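PDB 4AXH: (R)-specific secondary-alkylsulfatase from Pseudomonas sp., which catalyses the zinc-dependent, enantioselective hydrolysis of (R)-secondary-alkyl sulfates with strict inversion of configuration, releasing (S)-alcohols and sulfate. Local coordinates for residues 55-58 with 59-62; 366-369 with 370-374; 516-519 with 520-524; 640-643 with 644-648. All blocks are in the same frame, centred on the assembly; numbering follows the deposited sequence.

Contact 1. Residues 55-58 with 59-62; sequences ADRE and EFEA
Arg57 bends over Phe60 where helix 58-64 begins, pairing the N-cap residue with a side chain three positions further on. The guanidinium lies flat on one face of the ring, with the planes 11° apart and the group centres separated by 4.3 Å. Its NH2 leads, standing 3.4 Å from Phe60 CD2 and displaced toward the rim, which makes this an offset stack. The arginine chain reaches that position by one bend at its third torsion (chi3 67°), which brings the flat end round over the phenyl group.

The closely packed side lies beyond this ring. Phe60 is buried against Arg107, Gln110 and Leu111 of helix 103-111, and the OE2 of the equally buried Glu59 accepts a weak hydrogen bond from Trp357 NE1. The backbone closes the first turn: Glu61 N donates to Arg57 O at 3.0 Å, and Ala62 N donates to Glu58 O at 2.9 Å.

The solvent side is different in kind. Arg57, Glu58 and Glu61 are exposed, and the end of the Glu61 side chain leads away from the preceding turn. Such a flat stack sets a cation against the pi cloud while its N-H bonds point roughly parallel to the ring, so the charge can probably stay hydrated while the guanidinium itself covers part of one ring face.

Contact 2. Residues 366-369 with 370-374; sequences RTYL and ADQRD
Arg366 O accepts from Ala370 N at 3.1 Å, the first of four successive i to i+4 bonds in the long helix 362-388. The arginine's own polar end turns elsewhere, its NE donating to Gly345 O.

Thr367 and Asp371 lie side by side and point the same way, with Thr367 CG2 3.8 Å from Asp371 OD2. The threonine hydroxyl bonds to Asp363 O, and its first torsion (chi1 -66°) leaves the methyl CG2 beside the carboxylate. Asp371 is tied at OD1 to Arg588 of the second subunit and at OD2 to Lys410 and Tyr412.

Next, Tyr368 receives the amide of Gln372 over one ring face: NE2 stands 3.6 Å from Tyr368 CZ, with ring and amide planes 34° apart. NE2 also bonds weakly to Pro313 O and Tyr412 O. A bend at the glutamine's second torsion (chi2 -72°) swings the amide across the ring, whose OH is fixed by Gln353 and Ala312 O.

Leu369 O then takes an almost straight bond from Arg373 N, 2.9 Å long. That arginine holds the adjacent Asp374 side-on: NE at 2.8 Å and NH2 at 2.7 Å both reach Asp374 OD1, from the same face of the carboxylate.

Contact 3. Residues 516-519 with 520-524; sequences LWRN and MYMTG
Asn519 and Thr523 show how a helical carbonyl can serve two donors. Thr523 N reaches Asn519 O at 3.0 Å in the ordinary i to i+4 manner, and Thr523 OG1 donates to the same oxygen at 2.7 Å from the opposite face of the carbonyl plane. With chi1 at -55°, the hydroxyl is set beside its own backbone N and directed back along the helix, where the preceding turn satisfies it. The other backbone bonds of the turn run from Met520, Tyr521 and Met522 to Leu516, Trp517 and Arg518.

The apolar contacts join residues three and four apart. Trp517 and Tyr521 lie side by side, pointing the same way, with Trp517 CE3 4.0 Å from Tyr521 CE2. The Met520 methyl comes at a slant to the indole, its CE 3.7 Å from Trp517 CD1, and also touches Leu516 CB.

A third kind sets a methyl on a charged plane: Met522 CE lies over one face of the Arg518 guanidinium, 3.5 Å from NH2. The guanidinium's N-H groups bond elsewhere, to Ala243 O and Thr100 O among others.

Helix 515-529, part of the alkyl sulfatase dimerisation region, is wedged among others. Tyr521 and Met522 face helix 495-511, Leu516 and Met520 meet helix 222-233, and Trp517 rests on helix 420-431, while, in keeping with that name, Tyr435 and Leu442 of the second subunit pack on Met520 and Tyr521.

Contact 4. Residues 640-643 with 644-648; sequences KKLG and EFFGL
A salt-bridge network of Lys640, Lys641 and Glu644 runs along one side of the short helix 640-646. Its acceptor is a single oxygen, Glu644 OE1. Lys640 NZ bonds to it at 2.8 Å, approaching from above the carboxylate plane, while Lys641 NZ makes a long ion pair with the same atom at 3.8 Å. The two lysines arrive differently. Lys640 is bent at its third and fourth torsions and crosses the glutamate, whereas Lys641 runs alongside it and lays CD 3.4 Å from Glu644 OE1. Glu644 itself is extended, and its second oxygen, OE2, bonds to His568 ND1. With one close and one more distant lysine at OE1 and a histidine at OE2, the carboxylate would tend to stay ionised.

The helix belongs to the alkyl sulfatase C-terminal family, of the SCP2 clan, and it packs against a five-stranded mixed sheet. Leu642 reaches it on two strands, touching Leu572 and Trp574 on strand 570-576 and Val607 on strand 605-609.

Within the helix Leu642 also lies side by side with Phe646, its CD1 against the CE1 corner of the ring. The Phe646 ring turns its edge to Leu642 O, which lies in the ring plane near CD1. Phe645 leaves in a different direction (chi1 165°, against -79° for Phe646) and packs on Leu572. Backbone bonds underlie both aromatics: Phe645 N to Lys641 O and Phe646 N to Leu642 O, each 3.0 Å. At the end of the turn, Gly647 N makes a weak bond to Gly643 O.

All four contacts are local, on or beside a helix, yet they stand in different relations to the zinc site. Contacts 1 and 2 are neighbours, their nearest atoms about 5 Å apart, and both approach His355, a ligand of the second zinc: the side chain of Tyr368 lies about 9 Å from it and that of Glu59 about 12 Å. Contact 3 approaches the sulfate pocket, the Leu516 side chain being about 4 Å from those of Tyr417 and Asn318. Contacts 2 and 3, with centres about 29 Å apart, both also touch the second subunit. Contact 4 is remote, its centre about 63 Å from that of contact 1, and lies away from the zinc and sulfate sites.

Contact 1. Residues 55-58 with 59-62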
loop_
_atom_site.group_PDB
_atom_site.type_symbol
_atom_site.label_atom_id
_atom_site.label_comp_id
_atom_site.label_asym_id
_atom_site.label_seq_id
_atom_site.Cartn_x
_atom_site.Cartn_y
_atom_site.Cartn_z
ATOM N N ALA A 55 23.503 -27.050 15.137
ATOM C CA ALA A 55 23.644 -27.956 16.268
ATOM C C ALA A 55 22.282 -28.106 16.978
ATOM O O ALA A 55 22.119 -28.995 17.829
ATOM C CB ALA A 55 24.713 -27.453 17.224
ATOM N N ASP A 56 21.303 -27.239 16.611
ATOM C CA ASP A 56 19.932 -27.339 17.105
ATOM C C ASP A 56 19.132 -28.105 16.037
ATOM O O ASP A 56 19.014 -27.662 14.888
ATOM C CB ASP A 56 19.315 -25.962 17.436
ATOM C CG ASP A 56 17.885 -26.046 17.922
ATOM O OD1 ASP A 56 17.645 -26.753 18.929
ATOM O OD2 ASP A 56 16.988 -25.441 17.259
ATOM N N ARG A 57 18.675 -29.304 16.407
ATOM C CA ARG A 57 17.935 -30.187 15.510
ATOM C C ARG A 57 16.484 -30.326 15.953
ATOM O O ARG A 57 15.771 -31.169 15.448
ATOM C CB ARG A 57 18.625 -31.555 15.393
ATOM C CG ARG A 57 20.000 -31.509 14.749
ATOM C CD ARG A 57 20.490 -32.911 14.475
ATOM N NE ARG A 57 19.671 -33.538 13.442
ATOM C CZ ARG A 57 19.917 -33.485 12.134
ATOM N NH1 ARG A 57 21.009 -32.886 11.678
ATOM N NH2 ARG A 57 19.095 -34.073 11.279
ATOM N N GLU A 58 16.034 -29.445 16.869
ATOM C CA GLU A 58 14.663 -29.390 17.398
ATOM C C GLU A 58 13.614 -29.458 16.274
ATOM O O GLU A 58 12.630 -30.172 16.428
ATOM C CB GLU A 58 14.467 -28.117 18.217
ATOM C CG GLU A 58 14.720 -28.285 19.704
ATOM C CD GLU A 58 13.996 -27.278 20.583
ATOM O OE1 GLU A 58 12.762 -27.116 20.419
ATOM O OE2 GLU A 58 14.656 -26.671 21.459
ATOM N N GLU A 59 13.844 -28.750 15.144
ATOM C CA GLU A 59 12.921 -28.742 14.024
ATOM C C GLU A 59 12.848 -30.101 13.325
ATOM O O GLU A 59 11.749 -30.523 12.979
ATOM C CB GLU A 59 13.181 -27.572 13.060
ATOM C CG GLU A 59 12.982 -26.204 13.690
ATOM C CD GLU A 59 12.596 -25.087 12.734
ATOM O OE1 GLU A 59 13.209 -24.981 11.648
ATOM O OE2 GLU A 59 11.708 -24.282 13.097
ATOM N N PHE A 60 14.009 -30.799 13.149
ATOM C CA PHE A 60 14.074 -32.146 12.577
ATOM C C PHE A 60 13.324 -33.127 13.444
ATOM O O PHE A 60 12.649 -33.994 12.903
ATOM C CB PHE A 60 15.505 -32.613 12.394
ATOM C CG PHE A 60 16.135 -32.016 11.167
ATOM C CD1 PHE A 60 15.636 -32.307 9.890
ATOM C CD2 PHE A 60 17.234 -31.184 11.274
ATOM C CE1 PHE A 60 16.195 -31.736 8.764
ATOM C CE2 PHE A 60 17.804 -30.629 10.145
ATOM C CZ PHE A 60 17.278 -30.905 8.894
ATOM N N GLU A 61 13.408 -32.976 14.784
ATOM C CA GLU A 61 12.696 -33.816 15.736
ATOM C C GLU A 61 11.206 -33.517 15.635
ATOM O O GLU A 61 10.411 -34.447 15.641
ATOM C CB GLU A 61 13.204 -33.606 17.181
ATOM C CG GLU A 61 12.861 -34.764 18.115
ATOM C CD GLU A 61 12.630 -34.415 19.579
ATOM O OE1 GLU A 61 13.621 -34.113 20.288
ATOM O OE2 GLU A 61 11.458 -34.468 20.023
ATOM N N ALA A 62 10.832 -32.223 15.537
ATOM C CA ALA A 62 9.425 -31.816 15.443
ATOM C C ALA A 62 8.777 -32.197 14.085
ATOM O O ALA A 62 7.587 -32.406 14.016
ATOM C CB ALA A 62 9.297 -30.351 15.690
#

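Contact 2. Residues 366-369 with 370-374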
loop_
_atom_site.group_PDB
_atom_site.type_symbol
_atom_site.label_atom_id
_atom_site.label_comp_id
_atom_site.label_asym_id
_atom_site.label_seq_id
_atom_site.Cartn_x
_atom_site.Cartn_y
_atom_site.Cartn_z
ATOM N N ARG A 366 4.774 -20.971 23.504
ATOM C CA ARG A 366 4.710 -19.600 24.054
ATOM C C ARG A 366 5.879 -18.723 23.587
ATOM O O ARG A 366 5.669 -17.548 23.266
ATOM C CB ARG A 366 4.663 -19.629 25.574
ATOM C CG ARG A 366 3.292 -19.872 26.127
ATOM C CD ARG A 366 3.389 -20.214 27.601
ATOM N NE ARG A 366 2.481 -21.314 27.891
ATOM C CZ ARG A 366 2.818 -22.429 28.517
ATOM N NH1 ARG A 366 4.049 -22.586 28.992
ATOM N NH2 ARG A 366 1.918 -23.386 28.706
ATOM N N THR A 367 7.110 -19.305 23.543
ATOM C CA THR A 367 8.304 -18.629 23.054
ATOM C C THR A 367 8.125 -18.377 21.540
ATOM O O THR A 367 8.439 -17.291 21.072
ATOM C CB THR A 367 9.552 -19.500 23.330
ATOM O OG1 THR A 367 9.750 -19.597 24.734
ATOM C CG2 THR A 367 10.841 -18.992 22.624
ATOM N N TYR A 368 7.625 -19.380 20.789
ATOM C CA TYR A 368 7.431 -19.308 19.344
ATOM C C TYR A 368 6.469 -18.170 19.017
ATOM O O TYR A 368 6.866 -17.249 18.303
ATOM C CB TYR A 368 6.984 -20.681 18.824
ATOM C CG TYR A 368 6.737 -20.786 17.335
ATOM C CD1 TYR A 368 5.517 -20.391 16.776
ATOM C CD2 TYR A 368 7.659 -21.403 16.499
ATOM C CE1 TYR A 368 5.265 -20.533 15.413
ATOM C CE2 TYR A 368 7.419 -21.537 15.129
ATOM C CZ TYR A 368 6.205 -21.132 14.601
ATOM O OH TYR A 368 5.931 -21.292 13.261
ATOM N N LEU A 369 5.291 -18.146 19.643
ATOM C CA LEU A 369 4.303 -17.081 19.474
ATOM C C LEU A 369 4.824 -15.702 19.782
ATOM O O LEU A 369 4.663 -14.797 18.969
ATOM C CB LEU A 369 3.029 -17.360 20.269
ATOM C CG LEU A 369 2.158 -18.467 19.697
ATOM C CD1 LEU A 369 0.907 -18.633 20.518
ATOM C CD2 LEU A 369 1.863 -18.209 18.219
ATOM N N ALA A 370 5.495 -15.533 20.917
ATOM C CA ALA A 370 6.044 -14.252 21.301
ATOM C C ALA A 370 7.117 -13.793 20.335
ATOM O O ALA A 370 7.166 -12.607 20.030
ATOM C CB ALA A 370 6.585 -14.332 22.700
ATOM N N ASP A 371 7.951 -14.717 19.803
ATOM C CA ASP A 371 9.005 -14.403 18.812
ATOM C C ASP A 371 8.354 -13.921 17.506
ATOM O O ASP A 371 8.781 -12.903 16.962
ATOM C CB ASP A 371 9.909 -15.626 18.549
ATOM C CG ASP A 371 10.884 -16.019 19.659
ATOM O OD1 ASP A 371 10.963 -15.305 20.666
ATOM O OD2 ASP A 371 11.580 -17.034 19.503
ATOM N N GLN A 372 7.287 -14.638 17.050
ATOM C CA GLN A 372 6.504 -14.338 15.844
ATOM C C GLN A 372 5.908 -12.945 15.967
ATOM O O GLN A 372 6.197 -12.097 15.129
ATOM C CB GLN A 372 5.407 -15.399 15.616
ATOM C CG GLN A 372 5.909 -16.797 15.185
ATOM C CD GLN A 372 6.446 -16.904 13.767
ATOM O OE1 GLN A 372 6.062 -16.159 12.862
ATOM N NE2 GLN A 372 7.327 -17.868 13.538
ATOM N N ARG A 373 5.166 -12.689 17.057
ATOM C CA ARG A 373 4.576 -11.392 17.395
ATOM C C ARG A 373 5.638 -10.312 17.319
ATOM O O ARG A 373 5.496 -9.401 16.528
ATOM C CB ARG A 373 3.956 -11.422 18.815
ATOM C CG ARG A 373 3.608 -10.028 19.341
ATOM C CD ARG A 373 3.613 -9.950 20.843
ATOM N NE ARG A 373 4.957 -10.012 21.410
ATOM C CZ ARG A 373 5.231 -10.493 22.616
ATOM N NH1 ARG A 373 4.264 -10.942 23.390
ATOM N NH2 ARG A 373 6.482 -10.532 23.051
ATOM N N ASP A 374 6.724 -10.459 18.080
ATOM C CA ASP A 374 7.857 -9.543 18.103
ATOM C C ASP A 374 8.467 -9.287 16.719
ATOM O O ASP A 374 8.870 -8.158 16.474
ATOM C CB ASP A 374 8.953 -10.048 19.063
ATOM C CG ASP A 374 8.653 -9.954 20.545
ATOM O OD1 ASP A 374 7.649 -9.296 20.914
ATOM O OD2 ASP A 374 9.435 -10.522 21.342
#

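Contact 3. Residues 516-519 with 520-524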
loop_
_atom_site.group_PDB
_atom_site.type_symbol
_atom_site.label_atom_id
_atom_site.label_comp_id
_atom_site.label_asym_id
_atom_site.label_seq_id
_atom_site.Cartn_x
_atom_site.Cartn_y
_atom_site.Cartn_z
ATOM N N LEU A 516 12.365 -17.877 -2.144
ATOM C CA LEU A 516 11.671 -17.131 -3.189
ATOM C C LEU A 516 12.704 -16.355 -3.994
ATOM O O LEU A 516 12.640 -16.356 -5.213
ATOM C CB LEU A 516 10.605 -16.215 -2.553
ATOM C CG LEU A 516 9.189 -16.822 -2.318
ATOM C CD1 LEU A 516 9.211 -18.274 -1.916
ATOM C CD2 LEU A 516 8.410 -16.060 -1.299
ATOM N N TRP A 517 13.726 -15.776 -3.329
ATOM C CA TRP A 517 14.803 -15.047 -4.012
ATOM C C TRP A 517 15.588 -16.018 -4.863
ATOM O O TRP A 517 15.966 -15.668 -5.972
ATOM C CB TRP A 517 15.711 -14.344 -3.006
ATOM C CG TRP A 517 15.149 -13.064 -2.420
ATOM C CD1 TRP A 517 13.865 -12.836 -2.004
ATOM C CD2 TRP A 517 15.907 -11.887 -2.051
ATOM N NE1 TRP A 517 13.751 -11.554 -1.505
ATOM C CE2 TRP A 517 14.992 -10.958 -1.502
ATOM C CE3 TRP A 517 17.257 -11.508 -2.195
ATOM C CZ2 TRP A 517 15.379 -9.661 -1.131
ATOM C CZ3 TRP A 517 17.637 -10.248 -1.800
ATOM C CH2 TRP A 517 16.703 -9.333 -1.283
ATOM N N ARG A 518 15.793 -17.251 -4.374
ATOM C CA ARG A 518 16.493 -18.291 -5.133
ATOM C C ARG A 518 15.688 -18.695 -6.377
ATOM O O ARG A 518 16.279 -18.813 -7.453
ATOM C CB ARG A 518 16.889 -19.515 -4.278
ATOM C CG ARG A 518 17.799 -20.449 -5.067
ATOM C CD ARG A 518 17.940 -21.826 -4.469
ATOM N NE ARG A 518 18.720 -22.717 -5.331
ATOM C CZ ARG A 518 20.037 -22.889 -5.230
ATOM N NH1 ARG A 518 20.743 -22.185 -4.351
ATOM N NH2 ARG A 518 20.661 -23.752 -6.018
ATOM N N ASN A 519 14.351 -18.882 -6.240
ATOM C CA ASN A 519 13.469 -19.204 -7.364
ATOM C C ASN A 519 13.477 -18.063 -8.403
ATOM O O ASN A 519 13.506 -18.339 -9.595
ATOM C CB ASN A 519 12.054 -19.465 -6.885
ATOM C CG ASN A 519 11.833 -20.741 -6.090
ATOM O OD1 ASN A 519 12.512 -21.751 -6.276
ATOM N ND2 ASN A 519 10.812 -20.753 -5.227
ATOM N N MET A 520 13.487 -16.800 -7.955
ATOM C CA MET A 520 13.480 -15.611 -8.828
ATOM C C MET A 520 14.775 -15.463 -9.633
ATOM O O MET A 520 14.714 -15.448 -10.861
ATOM C CB MET A 520 13.151 -14.316 -8.069
ATOM C CG MET A 520 11.777 -14.295 -7.424
ATOM S SD MET A 520 11.415 -12.691 -6.610
ATOM C CE MET A 520 11.708 -13.096 -4.994
ATOM N N TYR A 521 15.940 -15.367 -8.960
ATOM C CA TYR A 521 17.244 -15.234 -9.618
ATOM C C TYR A 521 17.431 -16.357 -10.599
ATOM O O TYR A 521 17.796 -16.084 -11.743
ATOM C CB TYR A 521 18.396 -15.212 -8.613
ATOM C CG TYR A 521 18.458 -13.987 -7.724
ATOM C CD1 TYR A 521 18.414 -12.705 -8.263
ATOM C CD2 TYR A 521 18.730 -14.104 -6.363
ATOM C CE1 TYR A 521 18.530 -11.572 -7.450
ATOM C CE2 TYR A 521 18.860 -12.981 -5.546
ATOM C CZ TYR A 521 18.758 -11.715 -6.090
ATOM O OH TYR A 521 18.880 -10.608 -5.273
ATOM N N MET A 522 17.111 -17.602 -10.189
ATOM C CA MET A 522 17.185 -18.792 -11.050
ATOM C C MET A 522 16.278 -18.702 -12.314
ATOM O O MET A 522 16.733 -19.042 -13.411
ATOM C CB MET A 522 16.915 -20.072 -10.241
ATOM C CG MET A 522 18.161 -20.946 -9.955
ATOM S SD MET A 522 19.715 -20.097 -9.503
ATOM C CE MET A 522 20.456 -21.321 -8.494
ATOM N N THR A 523 15.021 -18.209 -12.164
ATOM C CA THR A 523 14.094 -18.033 -13.277
ATOM C C THR A 523 14.656 -16.959 -14.174
ATOM O O THR A 523 14.594 -17.095 -15.392
ATOM C CB THR A 523 12.664 -17.762 -12.786
ATOM O OG1 THR A 523 12.258 -18.821 -11.894
ATOM C CG2 THR A 523 11.664 -17.657 -13.947
ATOM N N GLY A 524 15.250 -15.942 -13.547
ATOM C CA GLY A 524 15.924 -14.820 -14.189
ATOM C C GLY A 524 17.101 -15.261 -15.042
ATOM O O GLY A 524 17.174 -14.914 -16.221
#

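Contact 4. Residues 640-643 with 644-648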
loop_
_atom_site.group_PDB
_atom_site.type_symbol
_atom_site.label_atom_id
_atom_site.label_comp_id
_atom_site.label_asym_id
_atom_site.label_seq_id
_atom_site.Cartn_x
_atom_site.Cartn_y
_atom_site.Cartn_z
ATOM N N LYS A 640 -26.488 -3.055 -32.492
ATOM C CA LYS A 640 -25.180 -2.899 -33.135
ATOM C C LYS A 640 -24.073 -2.549 -32.103
ATOM O O LYS A 640 -22.924 -2.976 -32.262
ATOM C CB LYS A 640 -25.302 -1.817 -34.244
ATOM C CG LYS A 640 -23.993 -1.243 -34.830
ATOM C CD LYS A 640 -24.194 0.123 -35.512
ATOM C CE LYS A 640 -23.919 1.310 -34.607
ATOM N NZ LYS A 640 -22.461 1.555 -34.404
ATOM N N LYS A 641 -24.439 -1.789 -31.046
ATOM C CA LYS A 641 -23.521 -1.302 -30.009
ATOM C C LYS A 641 -22.880 -2.378 -29.129
ATOM O O LYS A 641 -21.829 -2.116 -28.553
ATOM C CB LYS A 641 -24.154 -0.182 -29.157
ATOM C CG LYS A 641 -24.666 1.036 -29.924
ATOM C CD LYS A 641 -23.656 2.172 -29.967
ATOM C CE LYS A 641 -24.117 3.312 -30.835
ATOM N NZ LYS A 641 -23.045 4.323 -31.018
ATOM N N LEU A 642 -23.477 -3.577 -29.033
ATOM C CA LEU A 642 -22.894 -4.642 -28.221
ATOM C C LEU A 642 -21.653 -5.196 -28.886
ATOM O O LEU A 642 -20.594 -5.223 -28.257
ATOM C CB LEU A 642 -23.891 -5.765 -27.887
ATOM C CG LEU A 642 -23.431 -6.756 -26.813
ATOM C CD1 LEU A 642 -23.142 -6.047 -25.498
ATOM C CD2 LEU A 642 -24.478 -7.821 -26.574
ATOM N N GLY A 643 -21.786 -5.582 -30.156
ATOM C CA GLY A 643 -20.686 -6.109 -30.957
ATOM C C GLY A 643 -19.551 -5.113 -31.077
ATOM O O GLY A 643 -18.375 -5.500 -31.069
ATOM N N GLU A 644 -19.925 -3.813 -31.166
ATOM C CA GLU A 644 -19.046 -2.647 -31.226
ATOM C C GLU A 644 -18.230 -2.608 -29.928
ATOM O O GLU A 644 -16.995 -2.552 -29.978
ATOM C CB GLU A 644 -19.903 -1.359 -31.370
ATOM C CG GLU A 644 -19.116 -0.062 -31.529
ATOM C CD GLU A 644 -19.920 1.222 -31.696
ATOM O OE1 GLU A 644 -21.147 1.147 -31.943
ATOM O OE2 GLU A 644 -19.308 2.311 -31.599
ATOM N N PHE A 645 -18.929 -2.687 -28.774
ATOM C CA PHE A 645 -18.317 -2.675 -27.454
ATOM C C PHE A 645 -17.291 -3.800 -27.290
ATOM O O PHE A 645 -16.163 -3.520 -26.897
ATOM C CB PHE A 645 -19.393 -2.690 -26.349
ATOM C CG PHE A 645 -18.885 -3.024 -24.971
ATOM C CD1 PHE A 645 -17.920 -2.231 -24.354
ATOM C CD2 PHE A 645 -19.373 -4.129 -24.285
ATOM C CE1 PHE A 645 -17.434 -2.553 -23.088
ATOM C CE2 PHE A 645 -18.889 -4.451 -23.016
ATOM C CZ PHE A 645 -17.923 -3.661 -22.427
ATOM N N PHE A 646 -17.660 -5.036 -27.656
ATOM C CA PHE A 646 -16.803 -6.216 -27.585
ATOM C C PHE A 646 -15.580 -6.169 -28.507
ATOM O O PHE A 646 -14.589 -6.865 -28.254
ATOM C CB PHE A 646 -17.635 -7.490 -27.811
ATOM C CG PHE A 646 -18.396 -7.909 -26.581
ATOM C CD1 PHE A 646 -19.543 -7.231 -26.189
ATOM C CD2 PHE A 646 -17.926 -8.930 -25.772
ATOM C CE1 PHE A 646 -20.223 -7.589 -25.021
ATOM C CE2 PHE A 646 -18.613 -9.295 -24.611
ATOM C CZ PHE A 646 -19.757 -8.618 -24.242
ATOM N N GLY A 647 -15.659 -5.341 -29.550
ATOM C CA GLY A 647 -14.587 -5.145 -30.522
ATOM C C GLY A 647 -13.486 -4.243 -30.014
ATOM O O GLY A 647 -12.395 -4.202 -30.589
ATOM N N LEU A 648 -13.771 -3.532 -28.918
ATOM C CA LEU A 648 -12.869 -2.582 -28.258
ATOM C C LEU A 648 -12.110 -3.203 -27.076
ATOM O O LEU A 648 -11.342 -2.514 -26.403
ATOM C CB LEU A 648 -13.685 -1.358 -27.789
ATOM C CG LEU A 648 -14.372 -0.563 -28.892
ATOM C CD1 LEU A 648 -15.418 0.360 -28.324
ATOM C CD2 LEU A 648 -13.358 0.172 -29.749
#